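Local structure of PspGI restriction endonuclease (Pyrococcus sp. GI-H, 3BM3) at residues C[117-125]-C[136-147]; C[150-158]-C[249-260]. The protein probably acts as a type II restriction endonuclease, binding a specific DNA sequence and cutting it, and is seen here in complex with substrate DNA. The protein carries 2 engineered substitutions. All blocks are in the same frame, centred on the assembly; numbering follows the deposited sequence. Where two conformers were deposited one is given.

Overall arrangement
From the N terminus, the chain leaves helix 85-115 and enters the loop 117-125; after ten residues, which include most of the hairpin of strands 125-126 and 134-135, it returns as 136-147. Interaction 1 closes this short loop, binding the irregular 117-125 to strand 139-141 and the start of helix 144-149. Interaction 2 opens only afterwards, so the two contacts stand in series and neither crosses the other. It spans a far longer excursion, packing strand 155-160 against the last modelled helix, 249-259. Strands 139-141 and 155-160 are antiparallel neighbours in one mixed sheet, which links the contacts: Ile141 N lies 2.8 Å from Ile155 O, a probable hydrogen bond.

Interaction 1 (C[117-125]-C[136-147]); sequences IRYEHDRVI and KPAFIIPSVRTF. Engineered in segment 136-147: Ala138 (natural residue Asp), Thr146 (natural residue Ala).
The rings of Tyr119, His121 and Phe139 form an aromatic cluster. Phe139 turns its edge toward the face of Tyr119, offset, with planes at 80° and centroids 5.7 Å apart; one face of Phe139 takes His121 CD2, near the rim. The in-plane edge of Tyr119 meets Ile117 O. The Arg123 guanidinium lays one face on Glu120 CD, and in its plane NH1 donates to His121 O. Ile125 CD1 lies over a face of Phe147.

Glu120 and Ile140 exchange two backbone bonds (each 2.9 Å), a single antiparallel, hydrogen-bonded bridge. With CG anti to the carbonyl carbon (chi1 -71°) and the chain extended beyond, Glu120 carries OE1 to Val144 N, which donates from above the carboxylate plane (2.8 Å, 168° at the hydrogen). Water 1 bridges OE1 to Arg145 N, so the carboxylate adds to the Ser143 N-cap and would probably be stabilised as an anion by the helix end.

Ile125 also puts CD1 on Pro137 CG (3.8 Å) and CG1 on Ile140 CD1 (3.9 Å). Segment 117-125 thus lies along strand 139-141, the outermost strand within this chain of a mixed sheet consistent with a PDDEXK-type nuclease core.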
loop_
_atom_site.group_PDB
_atom_site.type_symbol
_atom_site.label_atom_id
_atom_site.label_comp_id
_atom_site.label_asym_id
_atom_site.label_seq_id
_atom_site.Cartn_x
_atom_site.Cartn_y
_atom_site.Cartn_z
ATOM N N ILE C 117 -19.824 -9.647 -19.276
ATOM C CA ILE C 117 -19.190 -10.403 -18.224
ATOM C C ILE C 117 -19.905 -10.037 -16.967
ATOM O O ILE C 117 -19.875 -8.875 -16.549
ATOM C CB ILE C 117 -17.693 -10.091 -18.107
ATOM C CG1 ILE C 117 -16.986 -10.523 -19.402
ATOM C CG2 ILE C 117 -17.055 -10.741 -16.854
ATOM C CD1 ILE C 117 -15.586 -9.958 -19.545
ATOM N N ARG C 118 -20.501 -11.032 -16.332
ATOM C CA ARG C 118 -21.119 -10.805 -15.049
ATOM C C ARG C 118 -20.059 -10.736 -13.999
ATOM O O ARG C 118 -19.068 -11.454 -14.051
ATOM C CB ARG C 118 -22.108 -11.907 -14.711
ATOM C CG ARG C 118 -23.366 -11.828 -15.581
ATOM C CD ARG C 118 -24.295 -12.978 -15.271
ATOM N NE ARG C 118 -25.528 -12.928 -16.066
ATOM C CZ ARG C 118 -25.639 -13.280 -17.346
ATOM N NH1 ARG C 118 -24.579 -13.718 -18.029
ATOM N NH2 ARG C 118 -26.826 -13.194 -17.941
ATOM N N TYR C 119 -20.284 -9.853 -13.051
ATOM C CA TYR C 119 -19.325 -9.620 -12.002
ATOM C C TYR C 119 -20.059 -9.142 -10.768
ATOM O O TYR C 119 -21.216 -8.734 -10.818
ATOM C CB TYR C 119 -18.284 -8.571 -12.411
ATOM C CG TYR C 119 -18.906 -7.210 -12.536
ATOM C CD1 TYR C 119 -18.987 -6.368 -11.438
ATOM C CD2 TYR C 119 -19.486 -6.800 -13.734
ATOM C CE1 TYR C 119 -19.613 -5.130 -11.527
ATOM C CE2 TYR C 119 -20.109 -5.563 -13.834
ATOM C CZ TYR C 119 -20.174 -4.749 -12.718
ATOM O OH TYR C 119 -20.797 -3.525 -12.806
ATOM N N GLU C 120 -19.346 -9.195 -9.664
ATOM C CA GLU C 120 -19.715 -8.478 -8.484
ATOM C C GLU C 120 -18.514 -7.711 -7.991
ATOM O O GLU C 120 -17.383 -8.174 -8.052
ATOM C CB GLU C 120 -20.258 -9.403 -7.408
ATOM C CG GLU C 120 -21.612 -9.924 -7.787
ATOM C CD GLU C 120 -22.178 -10.889 -6.799
ATOM O OE1 GLU C 120 -21.432 -11.487 -6.005
ATOM O OE2 GLU C 120 -23.394 -11.049 -6.853
ATOM N N HIS C 121 -18.800 -6.527 -7.462
ATOM C CA HIS C 121 -17.809 -5.656 -6.882
ATOM C C HIS C 121 -18.282 -5.389 -5.462
ATOM O O HIS C 121 -19.457 -5.531 -5.157
ATOM C CB HIS C 121 -17.758 -4.361 -7.696
ATOM C CG HIS C 121 -16.836 -3.326 -7.145
ATOM N ND1 HIS C 121 -17.294 -2.195 -6.505
ATOM C CD2 HIS C 121 -15.485 -3.232 -7.154
ATOM C CE1 HIS C 121 -16.263 -1.461 -6.126
ATOM N NE2 HIS C 121 -15.155 -2.062 -6.516
ATOM N N ASP C 122 -17.366 -5.028 -4.591
ATOM C CA ASP C 122 -17.707 -4.740 -3.208
ATOM C C ASP C 122 -18.137 -5.963 -2.417
ATOM O O ASP C 122 -18.809 -5.831 -1.382
ATOM C CB ASP C 122 -18.812 -3.656 -3.146
ATOM C CG ASP C 122 -18.495 -2.541 -2.171
ATOM O OD1 ASP C 122 -17.314 -2.419 -1.750
ATOM O OD2 ASP C 122 -19.435 -1.776 -1.840
ATOM N N ARG C 123 -17.766 -7.165 -2.866
ATOM C CA ARG C 123 -18.141 -8.336 -2.098
ATOM C C ARG C 123 -16.973 -8.742 -1.214
ATOM O O ARG C 123 -15.834 -8.720 -1.641
ATOM C CB ARG C 123 -18.605 -9.461 -3.025
ATOM C CG ARG C 123 -19.808 -9.057 -3.867
ATOM C CD ARG C 123 -20.927 -8.417 -3.035
ATOM N NE ARG C 123 -22.204 -8.488 -3.757
ATOM C CZ ARG C 123 -22.604 -7.659 -4.719
ATOM N NH1 ARG C 123 -21.858 -6.641 -5.100
ATOM N NH2 ARG C 123 -23.778 -7.853 -5.305
ATOM N N VAL C 124 -17.281 -9.048 0.034
ATOM C CA VAL C 124 -16.315 -9.507 0.988
ATOM C C VAL C 124 -16.381 -11.020 1.047
ATOM O O VAL C 124 -17.469 -11.623 1.226
ATOM C CB VAL C 124 -16.589 -8.887 2.349
ATOM C CG1 VAL C 124 -15.544 -9.338 3.369
ATOM C CG2 VAL C 124 -16.606 -7.364 2.195
ATOM N N ILE C 125 -15.215 -11.643 0.861
ATOM C CA ILE C 125 -15.086 -13.073 0.978
ATOM C C ILE C 125 -14.698 -13.331 2.425
ATOM O O ILE C 125 -13.592 -13.041 2.843
ATOM C CB ILE C 125 -14.029 -13.638 0.023
ATOM C CG1 ILE C 125 -14.405 -13.301 -1.413
ATOM C CG2 ILE C 125 -13.890 -15.152 0.254
ATOM C CD1 ILE C 125 -13.354 -13.751 -2.418
ATOM N N LYS C 136 -11.378 -8.775 -0.177
ATOM C CA LYS C 136 -12.234 -7.988 -1.045
ATOM C C LYS C 136 -11.565 -7.735 -2.401
ATOM O O LYS C 136 -11.081 -6.637 -2.695
ATOM C CB LYS C 136 -12.644 -6.694 -0.344
ATOM C CG LYS C 136 -13.747 -5.942 -1.055
ATOM C CD LYS C 136 -13.976 -4.573 -0.440
ATOM C CE LYS C 136 -14.321 -3.578 -1.511
ATOM N NZ LYS C 136 -14.966 -2.387 -0.940
ATOM N N PRO C 137 -11.556 -8.770 -3.247
ATOM C CA PRO C 137 -11.096 -8.553 -4.594
ATOM C C PRO C 137 -11.954 -7.442 -5.204
ATOM O O PRO C 137 -13.149 -7.317 -4.882
ATOM C CB PRO C 137 -11.361 -9.890 -5.298
ATOM C CG PRO C 137 -11.789 -10.836 -4.285
ATOM C CD PRO C 137 -12.005 -10.147 -2.996
ATOM N N ALA C 138 -11.364 -6.647 -6.083
ATOM C CA ALA C 138 -12.124 -5.634 -6.796
ATOM C C ALA C 138 -13.296 -6.253 -7.511
ATOM O O ALA C 138 -14.388 -5.723 -7.468
ATOM C CB ALA C 138 -11.280 -4.852 -7.813
ATOM N N PHE C 139 -13.056 -7.381 -8.176
ATOM C CA PHE C 139 -14.107 -8.064 -8.890
ATOM C C PHE C 139 -14.053 -9.544 -8.633
ATOM O O PHE C 139 -12.992 -10.133 -8.521
ATOM C CB PHE C 139 -13.989 -7.792 -10.385
ATOM C CG PHE C 139 -14.087 -6.338 -10.704
ATOM C CD1 PHE C 139 -15.325 -5.737 -10.770
ATOM C CD2 PHE C 139 -12.964 -5.558 -10.856
ATOM C CE1 PHE C 139 -15.455 -4.370 -11.006
ATOM C CE2 PHE C 139 -13.091 -4.186 -11.104
ATOM C CZ PHE C 139 -14.327 -3.610 -11.188
ATOM N N ILE C 140 -15.234 -10.109 -8.536
ATOM C CA ILE C 140 -15.392 -11.532 -8.507
ATOM C C ILE C 140 -16.235 -11.863 -9.701
ATOM O O ILE C 140 -17.334 -11.334 -9.873
ATOM C CB ILE C 140 -16.093 -12.000 -7.247
ATOM C CG1 ILE C 140 -15.309 -11.552 -6.024
ATOM C CG2 ILE C 140 -16.225 -13.538 -7.258
ATOM C CD1 ILE C 140 -15.946 -11.874 -4.721
ATOM N N ILE C 141 -15.720 -12.756 -10.535
ATOM C CA ILE C 141 -16.404 -13.129 -11.751
ATOM C C ILE C 141 -16.809 -14.589 -11.676
ATOM O O ILE C 141 -15.960 -15.443 -11.497
ATOM C CB ILE C 141 -15.505 -12.853 -12.956
ATOM C CG1 ILE C 141 -15.249 -11.325 -13.000
ATOM C CG2 ILE C 141 -16.187 -13.382 -14.212
ATOM C CD1 ILE C 141 -14.397 -10.866 -14.070
ATOM N N PRO C 142 -18.116 -14.882 -11.790
ATOM C CA PRO C 142 -19.233 -13.958 -12.030
ATOM C C PRO C 142 -19.877 -13.383 -10.773
ATOM O O PRO C 142 -20.584 -12.359 -10.843
ATOM C CB PRO C 142 -20.227 -14.833 -12.761
ATOM C CG PRO C 142 -20.033 -16.179 -12.140
ATOM C CD PRO C 142 -18.574 -16.285 -11.797
ATOM N N SER C 143 -19.664 -14.040 -9.639
ATOM C CA SER C 143 -20.308 -13.648 -8.410
ATOM C C SER C 143 -19.635 -14.324 -7.253
ATOM O O SER C 143 -19.009 -15.372 -7.406
ATOM C CB SER C 143 -21.775 -14.108 -8.394
ATOM O OG SER C 143 -21.852 -15.530 -8.403
ATOM N N VAL C 144 -19.803 -13.734 -6.085
ATOM C CA VAL C 144 -19.295 -14.359 -4.870
ATOM C C VAL C 144 -19.995 -15.698 -4.598
ATOM O O VAL C 144 -19.352 -16.644 -4.151
ATOM C CB VAL C 144 -19.322 -13.399 -3.655
ATOM C CG1 VAL C 144 -20.694 -13.284 -3.079
ATOM C CG2 VAL C 144 -18.302 -13.839 -2.618
ATOM N N ARG C 145 -21.286 -15.808 -4.905
ATOM C CA ARG C 145 -21.944 -17.111 -4.666
ATOM C C ARG C 145 -21.292 -18.206 -5.478
ATOM O O ARG C 145 -21.008 -19.287 -4.966
ATOM C CB ARG C 145 -23.450 -17.063 -4.881
ATOM C CG ARG C 145 -24.127 -16.406 -3.693
ATOM C CD ARG C 145 -25.537 -16.837 -3.420
ATOM N NE ARG C 145 -26.362 -16.847 -4.610
ATOM C CZ ARG C 145 -27.678 -16.644 -4.611
ATOM N NH1 ARG C 145 -28.330 -16.389 -3.488
ATOM N NH2 ARG C 145 -28.338 -16.689 -5.752
ATOM N N THR C 146 -20.995 -17.904 -6.732
ATOM C CA THR C 146 -20.322 -18.862 -7.596
ATOM C C THR C 146 -18.933 -19.231 -7.119
ATOM O O THR C 146 -18.553 -20.401 -7.126
ATOM C CB THR C 146 -20.298 -18.362 -9.043
ATOM O OG1 THR C 146 -21.651 -18.327 -9.487
ATOM C CG2 THR C 146 -19.508 -19.299 -9.931
ATOM N N PHE C 147 -18.186 -18.233 -6.672
ATOM C CA PHE C 147 -16.899 -18.485 -6.050
ATOM C C PHE C 147 -16.995 -19.430 -4.857
ATOM O O PHE C 147 -16.255 -20.399 -4.778
ATOM C CB PHE C 147 -16.229 -17.195 -5.601
ATOM C CG PHE C 147 -14.962 -17.437 -4.853
ATOM C CD1 PHE C 147 -13.791 -17.749 -5.525
ATOM C CD2 PHE C 147 -14.946 -17.419 -3.466
ATOM C CE1 PHE C 147 -12.609 -17.996 -4.845
ATOM C CE2 PHE C 147 -13.756 -17.689 -2.780
ATOM C CZ PHE C 147 -12.602 -17.987 -3.472
HETATM O O HOH W 1 -23.316 -13.577 -5.199
HETATM O O HOH W 2 -14.747 -4.954 -4.312
#

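Interaction 2 (C[150-158]-C[249-260]); sequences DPSSAILIT and IFDDIIQFLNKH
The side chains of Ile155 and Phe256 run alongside one another, head to tail, and their torsions explain the fit. Phe256 has CG opposite its backbone N (chi1 175°), which carries the ring from the helix to the strand. Ile155 holds CG1 beside its own N with CD1 extended beyond it. CG1 consequently lies over one ring face, 3.6 Å from the centroid of Phe256 and 21° off the ring normal, a CH-pi contact, while CD1 comes within 3.5 Å of Phe256 CD2. His260 CD2 rests over the centre of the opposite face, so the ring lies between Ile155 and the imidazole of His260. At the ring's edge, near its plane, lie two carbonyls: Ser153 O is 3.3 Å from Phe256 CE2, and Ser152 O approaches CZ.

The direction of strand 155-158 runs nearly antiparallel to that of helix 249-259 (161°, axes 11.2 Å apart), the helix packing on one face of the mixed sheet, consistent with the alpha/beta core of a PDDEXK-type nuclease. Farther along, Ile157 and Ile249 meet tip to tip, their CD1 atoms 4.0 Å apart. Ile253 spans both strand residues: CG1 sits 3.9 Å from Ile155 CD1, whereas its CD1 touches Ile157 CD1. Leu112 of helix 85-115 also packs on Ile253.

Before the strand, an Asx turn shapes the chain. Asp150 OD1 accepts from Ser152 N and Ser152 OG, both on one face of the carboxylate, and Ser153 OG bonds to Asp150 O at 2.5 Å. Asn186 ND2 bonds to the carbonyls of Ser152 and Ala154, joining the chain just before strand 155-158 to strand 186-191.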
loop_
_atom_site.group_PDB
_atom_site.type_symbol
_atom_site.label_atom_id
_atom_site.label_comp_id
_atom_site.label_asym_id
_atom_site.label_seq_id
_atom_site.Cartn_x
_atom_site.Cartn_y
_atom_site.Cartn_z
ATOM N N ASP C 150 -17.859 -22.979 -5.820
ATOM C CA ASP C 150 -16.732 -23.645 -6.440
ATOM C C ASP C 150 -15.677 -22.611 -6.767
ATOM O O ASP C 150 -15.731 -22.019 -7.849
ATOM C CB ASP C 150 -17.159 -24.325 -7.732
ATOM C CG ASP C 150 -16.037 -25.096 -8.390
ATOM O OD1 ASP C 150 -14.887 -25.093 -7.871
ATOM O OD2 ASP C 150 -16.331 -25.726 -9.432
ATOM N N PRO C 151 -14.719 -22.405 -5.840
ATOM C CA PRO C 151 -13.654 -21.424 -6.082
ATOM C C PRO C 151 -12.933 -21.559 -7.402
ATOM O O PRO C 151 -12.535 -20.557 -7.983
ATOM C CB PRO C 151 -12.692 -21.670 -4.904
ATOM C CG PRO C 151 -13.561 -22.090 -3.813
ATOM C CD PRO C 151 -14.576 -23.002 -4.494
ATOM N N SER C 152 -12.805 -22.787 -7.925
ATOM C CA SER C 152 -12.105 -22.983 -9.190
ATOM C C SER C 152 -12.862 -22.436 -10.394
ATOM O O SER C 152 -12.278 -22.301 -11.455
ATOM C CB SER C 152 -11.781 -24.458 -9.426
ATOM O OG SER C 152 -12.952 -25.206 -9.601
ATOM N N SER C 153 -14.142 -22.113 -10.201
ATOM C CA SER C 153 -15.059 -21.755 -11.275
ATOM C C SER C 153 -15.215 -20.253 -11.421
ATOM O O SER C 153 -15.902 -19.788 -12.311
ATOM C CB SER C 153 -16.435 -22.377 -11.044
ATOM O OG SER C 153 -17.113 -21.764 -9.948
ATOM N N ALA C 154 -14.595 -19.501 -10.513
ATOM C CA ALA C 154 -14.712 -18.027 -10.491
ATOM C C ALA C 154 -13.324 -17.419 -10.602
ATOM O O ALA C 154 -12.303 -18.073 -10.336
ATOM C CB ALA C 154 -15.363 -17.553 -9.197
ATOM N N ILE C 155 -13.315 -16.148 -10.984
ATOM C CA ILE C 155 -12.084 -15.389 -11.080
ATOM C C ILE C 155 -12.151 -14.285 -10.053
ATOM O O ILE C 155 -13.136 -13.562 -9.999
ATOM C CB ILE C 155 -11.873 -14.764 -12.456
ATOM C CG1 ILE C 155 -12.166 -15.755 -13.573
ATOM C CG2 ILE C 155 -10.447 -14.181 -12.557
ATOM C CD1 ILE C 155 -12.198 -15.084 -14.976
ATOM N N LEU C 156 -11.081 -14.154 -9.268
ATOM C CA LEU C 156 -10.906 -13.033 -8.384
ATOM C C LEU C 156 -9.924 -12.112 -9.087
ATOM O O LEU C 156 -8.835 -12.531 -9.515
ATOM C CB LEU C 156 -10.333 -13.478 -7.053
ATOM C CG LEU C 156 -11.065 -14.664 -6.458
ATOM C CD1 LEU C 156 -10.485 -14.994 -5.117
ATOM C CD2 LEU C 156 -12.554 -14.338 -6.369
ATOM N N ILE C 157 -10.319 -10.852 -9.195
ATOM C CA ILE C 157 -9.495 -9.875 -9.872
ATOM C C ILE C 157 -9.234 -8.722 -8.945
ATOM O O ILE C 157 -10.189 -8.126 -8.410
ATOM C CB ILE C 157 -10.145 -9.336 -11.129
ATOM C CG1 ILE C 157 -10.555 -10.492 -12.044
ATOM C CG2 ILE C 157 -9.137 -8.421 -11.845
ATOM C CD1 ILE C 157 -11.204 -10.088 -13.383
ATOM N N THR C 158 -7.959 -8.439 -8.725
ATOM C CA THR C 158 -7.540 -7.287 -7.955
ATOM C C THR C 158 -7.069 -6.268 -8.983
ATOM O O THR C 158 -6.398 -6.620 -9.951
ATOM C CB THR C 158 -6.440 -7.645 -6.924
ATOM O OG1 THR C 158 -6.974 -8.562 -5.956
ATOM C CG2 THR C 158 -5.960 -6.386 -6.208
ATOM N N ILE C 249 -7.706 -9.037 -20.908
ATOM C CA ILE C 249 -8.364 -9.658 -19.779
ATOM C C ILE C 249 -9.820 -10.012 -20.113
ATOM O O ILE C 249 -10.359 -10.957 -19.602
ATOM C CB ILE C 249 -8.271 -8.818 -18.509
ATOM C CG1 ILE C 249 -8.641 -9.660 -17.288
ATOM C CG2 ILE C 249 -9.125 -7.520 -18.632
ATOM C CD1 ILE C 249 -8.327 -9.016 -15.946
ATOM N N PHE C 250 -10.444 -9.255 -20.980
ATOM C CA PHE C 250 -11.860 -9.428 -21.253
ATOM C C PHE C 250 -12.142 -10.722 -21.980
ATOM O O PHE C 250 -12.977 -11.527 -21.533
ATOM C CB PHE C 250 -12.376 -8.184 -21.950
ATOM C CG PHE C 250 -12.132 -6.974 -21.114
ATOM C CD1 PHE C 250 -12.888 -6.758 -19.991
ATOM C CD2 PHE C 250 -11.033 -6.156 -21.339
ATOM C CE1 PHE C 250 -12.619 -5.702 -19.173
ATOM C CE2 PHE C 250 -10.758 -5.103 -20.522
ATOM C CZ PHE C 250 -11.546 -4.872 -19.432
ATOM N N ASP C 251 -11.388 -10.979 -23.031
ATOM C CA ASP C 251 -11.516 -12.247 -23.721
ATOM C C ASP C 251 -11.019 -13.387 -22.832
ATOM O O ASP C 251 -11.566 -14.473 -22.846
ATOM C CB ASP C 251 -10.756 -12.203 -25.037
ATOM C CG ASP C 251 -10.935 -13.469 -25.832
ATOM O OD1 ASP C 251 -12.105 -13.794 -26.064
ATOM O OD2 ASP C 251 -9.918 -14.141 -26.141
ATOM N N ASP C 252 -9.986 -13.138 -22.020
ATOM C CA ASP C 252 -9.484 -14.167 -21.101
ATOM C C ASP C 252 -10.587 -14.592 -20.139
ATOM O O ASP C 252 -10.744 -15.772 -19.823
ATOM C CB ASP C 252 -8.294 -13.647 -20.320
ATOM C CG ASP C 252 -7.016 -13.558 -21.132
ATOM O OD1 ASP C 252 -7.002 -13.948 -22.318
ATOM O OD2 ASP C 252 -5.995 -13.116 -20.545
ATOM N N ILE C 253 -11.356 -13.625 -19.663
ATOM C CA ILE C 253 -12.452 -13.931 -18.761
ATOM C C ILE C 253 -13.507 -14.743 -19.517
ATOM O O ILE C 253 -14.001 -15.761 -19.039
ATOM C CB ILE C 253 -13.105 -12.665 -18.218
ATOM C CG1 ILE C 253 -12.164 -11.958 -17.247
ATOM C CG2 ILE C 253 -14.403 -13.002 -17.501
ATOM C CD1 ILE C 253 -12.565 -10.480 -17.019
ATOM N N ILE C 254 -13.837 -14.269 -20.709
ATOM C CA ILE C 254 -14.818 -14.972 -21.574
ATOM C C ILE C 254 -14.379 -16.427 -21.768
ATOM O O ILE C 254 -15.182 -17.356 -21.636
ATOM C CB ILE C 254 -14.971 -14.267 -22.933
ATOM C CG1 ILE C 254 -15.809 -12.982 -22.754
ATOM C CG2 ILE C 254 -15.665 -15.199 -23.937
ATOM C CD1 ILE C 254 -15.691 -11.991 -23.879
ATOM N N GLN C 255 -13.113 -16.637 -22.088
ATOM C CA GLN C 255 -12.623 -17.996 -22.352
ATOM C C GLN C 255 -12.598 -18.845 -21.090
ATOM O O GLN C 255 -12.890 -20.045 -21.106
ATOM C CB GLN C 255 -11.233 -17.960 -22.958
ATOM C CG GLN C 255 -11.154 -17.207 -24.288
ATOM C CD GLN C 255 -12.031 -17.812 -25.357
ATOM O OE1 GLN C 255 -12.167 -19.024 -25.431
ATOM N NE2 GLN C 255 -12.605 -16.973 -26.208
ATOM N N PHE C 256 -12.233 -18.216 -19.987
ATOM C CA PHE C 256 -12.301 -18.880 -18.715
ATOM C C PHE C 256 -13.727 -19.321 -18.421
ATOM O O PHE C 256 -13.951 -20.460 -18.070
ATOM C CB PHE C 256 -11.820 -17.962 -17.601
ATOM C CG PHE C 256 -11.985 -18.548 -16.253
ATOM C CD1 PHE C 256 -10.954 -19.270 -15.658
ATOM C CD2 PHE C 256 -13.184 -18.382 -15.568
ATOM C CE1 PHE C 256 -11.137 -19.821 -14.392
ATOM C CE2 PHE C 256 -13.381 -18.938 -14.344
ATOM C CZ PHE C 256 -12.352 -19.662 -13.740
ATOM N N LEU C 257 -14.692 -18.426 -18.570
ATOM C CA LEU C 257 -16.086 -18.747 -18.213
ATOM C C LEU C 257 -16.654 -19.804 -19.156
ATOM O O LEU C 257 -17.386 -20.675 -18.713
ATOM C CB LEU C 257 -16.959 -17.499 -18.228
ATOM C CG LEU C 257 -16.642 -16.484 -17.118
ATOM C CD1 LEU C 257 -17.424 -15.219 -17.363
ATOM C CD2 LEU C 257 -16.908 -17.065 -15.721
ATOM N N ASN C 258 -16.274 -19.733 -20.432
ATOM C CA ASN C 258 -16.662 -20.743 -21.435
ATOM C C ASN C 258 -16.146 -22.143 -21.084
ATOM O O ASN C 258 -16.763 -23.153 -21.462
ATOM C CB ASN C 258 -16.141 -20.356 -22.828
ATOM C CG ASN C 258 -16.886 -19.161 -23.441
ATOM O OD1 ASN C 258 -17.946 -18.767 -22.968
ATOM N ND2 ASN C 258 -16.324 -18.592 -24.513
ATOM N N LYS C 259 -14.995 -22.201 -20.420
ATOM C CA LYS C 259 -14.384 -23.466 -20.021
ATOM C C LYS C 259 -14.965 -23.978 -18.705
ATOM O O LYS C 259 -15.042 -25.186 -18.486
ATOM C CB LYS C 259 -12.861 -23.339 -19.911
ATOM C CG LYS C 259 -12.126 -23.406 -21.259
ATOM C CD LYS C 259 -10.591 -23.359 -21.106
ATOM C CE LYS C 259 -10.047 -24.489 -20.209
ATOM N NZ LYS C 259 -8.555 -24.672 -20.292
ATOM N N HIS C 260 -15.393 -23.065 -17.841
ATOM C CA HIS C 260 -15.807 -23.434 -16.482
ATOM C C HIS C 260 -17.326 -23.507 -16.313
ATOM O O HIS C 260 -17.823 -23.536 -15.177
ATOM C CB HIS C 260 -15.157 -22.490 -15.470
ATOM C CG HIS C 260 -13.675 -22.669 -15.369
ATOM N ND1 HIS C 260 -13.072 -23.267 -14.285
ATOM C CD2 HIS C 260 -12.679 -22.360 -16.233
ATOM C CE1 HIS C 260 -11.763 -23.302 -14.477
ATOM N NE2 HIS C 260 -11.500 -22.766 -15.658
#